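Long-range contacts in terminase large subunit (PDB 5M1P), which powers the translocation of viral DNA into empty capsids with ATP and cuts the genome, through its nuclease domain, to begin and end packaging: residues 37-42 and 90-95; 51-56 and 180-185. One frame throughout, in Å; residues are numbered along the deposited sequence.

Contact 1 (37-42 and 90-95). With CA (calcium ion), chain C.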
loop_
_atom_site.group_PDB
_atom_site.type_symbol
_atom_site.label_atom_id
_atom_site.label_comp_id
_atom_site.label_asym_id
_atom_site.label_seq_id
_atom_site.Cartn_x
_atom_site.Cartn_y
_atom_site.Cartn_z
ATOM N N TYR A 37 9.123 3.250 -11.198
ATOM C CA TYR A 37 8.439 2.667 -10.047
ATOM C C TYR A 37 7.992 3.739 -9.076
ATOM O O TYR A 37 8.552 4.842 -9.029
ATOM C CB TYR A 37 9.400 1.748 -9.303
ATOM C CG TYR A 37 9.868 0.552 -10.086
ATOM C CD1 TYR A 37 10.882 0.653 -11.043
ATOM C CD2 TYR A 37 9.305 -0.692 -9.867
ATOM C CE1 TYR A 37 11.310 -0.455 -11.750
ATOM C CE2 TYR A 37 9.736 -1.808 -10.571
ATOM C CZ TYR A 37 10.743 -1.681 -11.513
ATOM O OH TYR A 37 11.195 -2.787 -12.205
ATOM N N CYS A 38 6.988 3.396 -8.278
ATOM C CA CYS A 38 6.636 4.195 -7.116
ATOM C C CYS A 38 6.390 3.223 -5.981
ATOM O O CYS A 38 6.314 2.008 -6.212
ATOM C CB CYS A 38 5.424 5.080 -7.387
ATOM S SG CYS A 38 3.865 4.188 -7.519
ATOM N N ILE A 39 6.278 3.751 -4.768
ATOM C CA ILE A 39 6.104 2.939 -3.576
ATOM C C ILE A 39 4.977 3.509 -2.736
ATOM O O ILE A 39 5.098 4.622 -2.233
ATOM C CB ILE A 39 7.389 2.908 -2.716
ATOM C CG1 ILE A 39 8.604 2.516 -3.578
ATOM C CG2 ILE A 39 7.208 1.987 -1.515
ATOM C CD1 ILE A 39 9.923 2.509 -2.848
ATOM N N GLY A 40 3.890 2.759 -2.583
ATOM C CA GLY A 40 2.827 3.150 -1.663
ATOM C C GLY A 40 3.281 2.883 -0.251
ATOM O O GLY A 40 3.723 1.767 0.033
ATOM N N ALA A 41 3.176 3.871 0.645
ATOM C CA ALA A 41 3.685 3.711 1.996
ATOM C C ALA A 41 2.645 4.090 3.032
ATOM O O ALA A 41 2.213 5.250 3.109
ATOM C CB ALA A 41 4.946 4.526 2.169
ATOM N N ASP A 42 2.234 3.060 3.770
ATOM C CA ASP A 42 1.363 3.128 4.929
ATOM C C ASP A 42 2.293 2.856 6.108
ATOM O O ASP A 42 2.848 1.761 6.227
ATOM C CB ASP A 42 0.274 2.039 4.815
ATOM C CG ASP A 42 -0.682 2.027 5.992
ATOM O OD1 ASP A 42 -0.335 1.435 7.033
ATOM O OD2 ASP A 42 -1.791 2.568 5.872
ATOM N N ALA A 90 12.855 5.109 -6.781
ATOM C CA ALA A 90 11.407 5.094 -6.913
ATOM C C ALA A 90 10.816 6.103 -5.946
ATOM O O ALA A 90 11.236 6.173 -4.788
ATOM C CB ALA A 90 10.872 3.715 -6.600
ATOM N N TYR A 91 9.837 6.872 -6.406
ATOM C CA TYR A 91 9.217 7.852 -5.518
ATOM C C TYR A 91 8.165 7.218 -4.631
ATOM O O TYR A 91 7.443 6.297 -5.044
ATOM C CB TYR A 91 8.647 9.041 -6.272
ATOM C CG TYR A 91 7.396 8.824 -7.074
ATOM C CD1 TYR A 91 7.466 8.375 -8.378
ATOM C CD2 TYR A 91 6.139 9.094 -6.540
ATOM C CE1 TYR A 91 6.333 8.219 -9.151
ATOM C CE2 TYR A 91 4.992 8.942 -7.303
ATOM C CZ TYR A 91 5.091 8.480 -8.605
ATOM O OH TYR A 91 3.978 8.323 -9.382
ATOM N N VAL A 92 8.089 7.716 -3.409
ATOM C CA VAL A 92 7.173 7.204 -2.428
ATOM C C VAL A 92 5.876 8.021 -2.443
ATOM O O VAL A 92 5.914 9.238 -2.441
ATOM C CB VAL A 92 7.818 7.250 -1.032
ATOM C CG1 VAL A 92 6.849 6.697 0.006
ATOM C CG2 VAL A 92 9.126 6.465 -0.997
ATOM N N VAL A 93 4.739 7.337 -2.450
ATOM C CA VAL A 93 3.442 7.961 -2.215
ATOM C C VAL A 93 3.126 7.682 -0.759
ATOM O O VAL A 93 2.763 6.565 -0.389
ATOM C CB VAL A 93 2.347 7.386 -3.128
ATOM C CG1 VAL A 93 1.034 8.139 -2.941
ATOM C CG2 VAL A 93 2.793 7.397 -4.585
ATOM N N ALA A 94 3.291 8.702 0.068
ATOM C CA ALA A 94 3.331 8.529 1.518
ATOM C C ALA A 94 2.058 9.041 2.158
ATOM O O ALA A 94 1.719 10.208 1.990
ATOM C CB ALA A 94 4.512 9.286 2.086
ATOM N N ASP A 95 1.370 8.187 2.902
ATOM C CA ASP A 95 0.265 8.653 3.727
ATOM C C ASP A 95 0.847 9.296 4.965
ATOM O O ASP A 95 1.162 8.626 5.943
ATOM C CB ASP A 95 -0.713 7.546 4.107
ATOM C CG ASP A 95 -1.782 8.026 5.081
ATOM O OD1 ASP A 95 -1.959 9.258 5.271
ATOM O OD2 ASP A 95 -2.458 7.167 5.666
HETATM CA CA CA C . -0.104 1.165 9.297
HETATM O O HOH W 1 -3.299 4.768 4.920
HETATM O O HOH W 2 -2.037 2.428 9.603
#

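Contact 2 (51-56 and 180-185)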
loop_
_atom_site.group_PDB
_atom_site.type_symbol
_atom_site.label_atom_id
_atom_site.label_comp_id
_atom_site.label_asym_id
_atom_site.label_seq_id
_atom_site.Cartn_x
_atom_site.Cartn_y
_atom_site.Cartn_z
ATOM N N VAL A 51 3.502 -0.962 5.708
ATOM C CA VAL A 51 3.513 -1.686 4.446
ATOM C C VAL A 51 3.962 -0.763 3.327
ATOM O O VAL A 51 3.375 0.300 3.092
ATOM C CB VAL A 51 2.135 -2.253 4.102
ATOM C CG1 VAL A 51 2.210 -3.102 2.837
ATOM C CG2 VAL A 51 1.606 -3.074 5.258
ATOM N N PHE A 52 4.983 -1.217 2.607
ATOM C CA PHE A 52 5.555 -0.481 1.489
ATOM C C PHE A 52 5.393 -1.342 0.246
ATOM O O PHE A 52 5.924 -2.444 0.201
ATOM C CB PHE A 52 7.045 -0.172 1.723
ATOM C CG PHE A 52 7.356 0.473 3.053
ATOM C CD1 PHE A 52 6.484 1.380 3.638
ATOM C CD2 PHE A 52 8.546 0.181 3.710
ATOM C CE1 PHE A 52 6.771 1.971 4.856
ATOM C CE2 PHE A 52 8.841 0.781 4.924
ATOM C CZ PHE A 52 7.954 1.666 5.500
ATOM N N SER A 53 4.653 -0.837 -0.739
ATOM C CA SER A 53 4.316 -1.594 -1.940
ATOM C C SER A 53 4.984 -0.955 -3.149
ATOM O O SER A 53 4.601 0.135 -3.558
ATOM C CB SER A 53 2.807 -1.632 -2.135
ATOM O OG SER A 53 2.179 -2.315 -1.065
ATOM N N VAL A 54 5.947 -1.654 -3.734
ATOM C CA VAL A 54 6.674 -1.179 -4.900
ATOM C C VAL A 54 5.916 -1.588 -6.159
ATOM O O VAL A 54 5.787 -2.785 -6.443
ATOM C CB VAL A 54 8.103 -1.757 -4.942
ATOM C CG1 VAL A 54 8.871 -1.147 -6.101
ATOM C CG2 VAL A 54 8.857 -1.507 -3.641
ATOM N N LEU A 55 5.434 -0.591 -6.903
ATOM C CA LEU A 55 4.653 -0.770 -8.123
ATOM C C LEU A 55 5.452 -0.372 -9.346
ATOM O O LEU A 55 5.974 0.727 -9.426
ATOM C CB LEU A 55 3.390 0.076 -8.048
ATOM C CG LEU A 55 2.470 0.075 -9.264
ATOM C CD1 LEU A 55 2.015 -1.335 -9.612
ATOM C CD2 LEU A 55 1.276 0.961 -8.988
ATOM N N ASP A 56 5.557 -1.295 -10.286
ATOM C CA ASP A 56 6.125 -1.011 -11.597
ATOM C C ASP A 56 5.040 -0.283 -12.402
ATOM O O ASP A 56 4.007 -0.877 -12.764
ATOM C CB ASP A 56 6.518 -2.333 -12.255
ATOM C CG ASP A 56 7.150 -2.169 -13.620
ATOM O OD1 ASP A 56 6.798 -1.228 -14.366
ATOM O OD2 ASP A 56 7.966 -3.044 -13.979
ATOM N N MET A 180 -4.363 -0.266 2.104
ATOM C CA MET A 180 -4.060 1.136 1.928
ATOM C C MET A 180 -2.741 1.365 1.193
ATOM O O MET A 180 -2.676 2.233 0.328
ATOM C CB MET A 180 -4.090 1.870 3.274
ATOM C CG MET A 180 -5.486 1.968 3.892
ATOM S SD MET A 180 -6.792 2.500 2.769
ATOM C CE MET A 180 -6.150 4.043 2.134
ATOM N N SER A 181 -1.714 0.586 1.519
ATOM C CA SER A 181 -0.438 0.676 0.810
ATOM C C SER A 181 -0.612 0.397 -0.684
ATOM O O SER A 181 -0.096 1.131 -1.521
ATOM C CB SER A 181 0.568 -0.283 1.439
ATOM O OG SER A 181 1.777 -0.308 0.701
ATOM N N LEU A 182 -1.357 -0.648 -1.002
ATOM C CA LEU A 182 -1.655 -0.958 -2.403
ATOM C C LEU A 182 -2.433 0.165 -3.087
ATOM O O LEU A 182 -2.137 0.525 -4.217
ATOM C CB LEU A 182 -2.422 -2.277 -2.526
ATOM C CG LEU A 182 -1.650 -3.540 -2.168
ATOM C CD1 LEU A 182 -2.628 -4.698 -2.093
ATOM C CD2 LEU A 182 -0.517 -3.842 -3.141
ATOM N N ALA A 183 -3.415 0.729 -2.390
ATOM C CA ALA A 183 -4.208 1.817 -2.957
ATOM C C ALA A 183 -3.352 3.069 -3.202
ATOM O O ALA A 183 -3.498 3.738 -4.226
ATOM C CB ALA A 183 -5.379 2.145 -2.048
ATOM N N LEU A 184 -2.450 3.369 -2.271
ATOM C CA LEU A 184 -1.504 4.481 -2.436
ATOM C C LEU A 184 -0.625 4.279 -3.663
ATOM O O LEU A 184 -0.448 5.210 -4.440
ATOM C CB LEU A 184 -0.654 4.653 -1.189
ATOM C CG LEU A 184 -1.423 5.224 0.016
ATOM C CD1 LEU A 184 -0.672 4.934 1.295
ATOM C CD2 LEU A 184 -1.680 6.722 -0.128
ATOM N N ALA A 185 -0.113 3.065 -3.859
ATOM C CA ALA A 185 0.699 2.764 -5.045
ATOM C C ALA A 185 -0.097 2.939 -6.322
ATOM O O ALA A 185 0.311 3.667 -7.238
ATOM C CB ALA A 185 1.262 1.360 -4.957
#

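Contact 1 (37-42 and 90-95)
At the heart of the RNase H-like nuclease domain, strands 37-42 and 91-94 pair in parallel and place Asp-42 at the calcium site, with Asp-95, a probable ligand of a second catalytic metal, beside it. Ile-39 N donates a hydrogen bond to Tyr-91 O (2.8 Å) and Ile-39 O accepts one from Val-93 N, the staggered pattern of parallel strands; Ala-41 repeats it, its N bonding to Val-93 O and its O receiving a nearly straight bond from Asp-95 N (3.1 Å, 173° at the hydrogen). On one face, the Tyr-91 ring lies over Cys-38 of the paired strand, with CG between its own N and carbonyl carbon (chi1 73°), and Cys-38 CB sits 3.7 Å from the ring centroid, a CH-pi contact; the ring hydroxyl bonds to Gln-188. The other face is apolar: Ala-41 CB meets Val-92 CG1 at 3.6 Å, and Ile-39 CG1 lies against Ala-90 CB, with Ile-39 and Val-92 packed against helix 73-86. Asp-42 OD1 ligates the calcium at 2.3 Å, with the backbone O atoms of Phe-43 and Tyr-49, the carboxylates of Asp-48 and Asp-177, and a water. A second water bridges Asp-42 OD2 and Asp-95 OD2, donating to both. Val-119 N and Trp-97 N hold Asp-95 OD1. Acidic residues brought together by adjacent parallel strands of the central sheet are characteristic of the RNase H-like fold of RuvC-like nucleases.

Contact 2 (51-56 and 180-185)
Polar contacts between strand 49-56 and helix 177-186 centre on two serine hydroxyls, Ser-53 OG donating a hydrogen bond to Ser-181 OG across 2.7 Å. The helix serine turns its hydroxyl anti to the backbone N (chi1 175°), which brings OG down to the sheet, where it also bonds to Gly-40 O on the adjoining strand. Ser-181 OG thus has partners on two strands within a buried interface.

Van der Waals packing flanks this pair along the strand. At one end, Val-51 CG1 lies 3.5 Å from Ser-181 CB. The side chain of Leu-182 leaves the helix pointing away from the strand, yet its CD2 reaches Ser-53 OG at 3.7 Å. At the other end, Ala-185 CB makes an apolar contact with Leu-55 CB at 4.0 Å, and Leu-55 CD2 comes within 3.4 Å of Ala-185 O. One helical turn separates Ser-181 from Ala-185, so both small side chains face the strand and let the axes of 51-56 and 180-185 approach to 7.5 Å, at 35° to each other.

Phe-52 and Val-54 point to the opposite face of the sheet, against helix 73-86. Strand 49-56 is therefore sandwiched between two helices, with strands 37-42 and 61-69 at its edges.

How the contacts relate
From the N terminus, the chain runs through strand 37-42, turns back along its antiparallel neighbour 49-56, and passes strand 61-69 and helix 73-86 before strand 91-94 returns beside 37-42, closing contact 1. Contact 2 opens inside that loop and closes only when helix 177-186 arrives near the C terminus, so the two contacts cross. Their centres lie about 6 Å apart. Probable hydrogen bonds from Leu-55 N to Cys-38 O and from Val-51 N to Asp-42 O join them through the sheet, while Met-180 CB packs on Asp-42 OD2. Together they tie the central strands to the C-terminal helix, which covers one face of the sheet beside the metal site.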